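Local atomic coordinates of Trypsin/factor XIIA inhibitor (Zea mays, PDB entry 1BEA), a protein that inhibits mammalian trypsin and, specifically, activated Hageman factor (factor XIIa), as a secreted monomeric member of the cereal trypsin/alpha-amylase inhibitor family. Residues A[92-97]-A[101-106]. Sequence-based numbering, arbitrary orientation.
Sequences RGFAAT and EAECNL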
# COMPACT_ATOMS: atom_id res chain seq x y z
N ARG A 92 -3.13 8.17 4.21
CA ARG A 92 -3.87 7.77 3.00
C ARG A 92 -3.46 8.57 1.77
O ARG A 92 -3.17 8.03 0.68
CB ARG A 92 -5.35 8.01 3.21
CG ARG A 92 -6.14 6.82 3.63
CD ARG A 92 -7.62 7.15 3.55
NE ARG A 92 -8.34 6.36 2.55
CZ ARG A 92 -8.64 6.77 1.33
NH1 ARG A 92 -8.29 7.96 0.91
NH2 ARG A 92 -9.35 6.00 0.54
N GLY A 93 -3.50 9.89 1.92
CA GLY A 93 -3.13 10.76 0.83
C GLY A 93 -1.79 10.36 0.26
O GLY A 93 -1.63 10.19 -0.94
N PHE A 94 -0.80 10.17 1.12
CA PHE A 94 0.50 9.82 0.60
C PHE A 94 0.59 8.41 0.04
O PHE A 94 1.35 8.17 -0.90
CB PHE A 94 1.56 9.98 1.67
CG PHE A 94 2.90 9.48 1.24
CD1 PHE A 94 3.57 10.10 0.17
CD2 PHE A 94 3.49 8.37 1.85
CE1 PHE A 94 4.78 9.61 -0.28
CE2 PHE A 94 4.70 7.87 1.40
CZ PHE A 94 5.35 8.48 0.34
N ALA A 95 -0.17 7.48 0.63
CA ALA A 95 -0.12 6.09 0.17
C ALA A 95 -0.66 5.95 -1.24
O ALA A 95 -0.23 5.09 -2.00
CB ALA A 95 -0.94 5.19 1.10
N ALA A 96 -1.62 6.80 -1.60
CA ALA A 96 -2.21 6.71 -2.92
C ALA A 96 -1.23 7.05 -4.06
O ALA A 96 -1.48 6.68 -5.20
CB ALA A 96 -3.44 7.59 -2.97
N THR A 97 -0.09 7.69 -3.74
CA THR A 97 0.91 8.09 -4.75
C THR A 97 2.00 7.08 -4.99
O THR A 97 2.89 7.28 -5.82
CB THR A 97 1.64 9.43 -4.39
OG1 THR A 97 2.80 9.14 -3.60
CG2 THR A 97 0.74 10.34 -3.59
N GLU A 101 5.19 7.82 -10.86
CA GLU A 101 6.59 7.88 -11.29
C GLU A 101 7.41 8.72 -10.31
O GLU A 101 8.64 8.66 -10.29
CB GLU A 101 6.70 8.45 -12.71
CG GLU A 101 5.85 9.67 -12.97
CD GLU A 101 6.40 10.53 -14.12
OE1 GLU A 101 7.58 10.32 -14.51
OE2 GLU A 101 5.65 11.41 -14.63
N ALA A 102 6.70 9.50 -9.49
CA ALA A 102 7.34 10.30 -8.44
C ALA A 102 7.80 9.28 -7.41
O ALA A 102 8.88 9.38 -6.83
CB ALA A 102 6.33 11.23 -7.81
N GLU A 103 6.98 8.26 -7.22
CA GLU A 103 7.33 7.23 -6.27
C GLU A 103 7.87 5.97 -6.92
O GLU A 103 8.96 5.98 -7.43
CB GLU A 103 6.12 6.97 -5.39
CG GLU A 103 5.68 8.21 -4.59
CD GLU A 103 6.72 8.64 -3.55
OE1 GLU A 103 7.50 7.78 -3.08
OE2 GLU A 103 6.75 9.84 -3.20
N CYS A 104 7.12 4.87 -6.94
CA CYS A 104 7.67 3.62 -7.49
C CYS A 104 7.66 3.51 -9.00
O CYS A 104 8.37 2.69 -9.56
CB CYS A 104 6.92 2.41 -6.91
SG CYS A 104 7.16 2.11 -5.13
N ASN A 105 6.85 4.34 -9.64
CA ASN A 105 6.70 4.32 -11.09
C ASN A 105 6.41 2.94 -11.66
O ASN A 105 7.19 2.39 -12.45
CB ASN A 105 7.92 4.88 -11.79
CG ASN A 105 7.60 5.30 -13.19
OD1 ASN A 105 8.48 5.54 -13.99
ND2 ASN A 105 6.31 5.39 -13.50
N LEU A 106 5.27 2.40 -11.26
CA LEU A 106 4.88 1.08 -11.73
C LEU A 106 3.56 1.12 -12.47
O LEU A 106 2.60 1.76 -12.03
CB LEU A 106 4.76 0.13 -10.54
CG LEU A 106 6.09 -0.30 -9.95
CD1 LEU A 106 5.90 -0.71 -8.50
CD2 LEU A 106 6.65 -1.42 -10.80
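The C-terminal end of helix 88-95, the last helix of this disulfide-bonded cereal inhibitor fold, meets the loop that follows it where Glu103 reaches back over Thr97 to the ring of Phe94. The acid's chain bends at chi2 (-67°), and this turns the carboxylate toward the aromatic edge. There OE2 of Glu103 lies 3.5 Å from CE1 of Phe94, near the ring plane and so at the edge, with ring and carboxylate planes 88° apart; the acid probably gains from the slightly positive ring hydrogens there. Nearer the backbone along the same side chain, CG of Glu103 sits 3.2 Å from OG1 of Thr97 and CB of Glu103 3.3 Å from the carbonyl O of Thr97, a close van der Waals fit without a hydrogen bond across the contact. The Thr97 hydroxyl turns back instead, giving its proton to the carbonyl O of Phe94 (OG1 to O 3.2 Å), which also accepts from Thr97 N. The other carboxylate oxygen, OE1 of Glu103, is hydrogen-bonded to the Tyr23 hydroxyl. An alanine in place of Glu103 would probably leave that hydroxyl without this acceptor and uncover the edge of Phe94. Phe94 packs edge-to-face with Tyr23 and against Val24 and Thr28 of helix 18-29, while the disulfide from Cys104 to Cys45 ties the loop to helix 37-49.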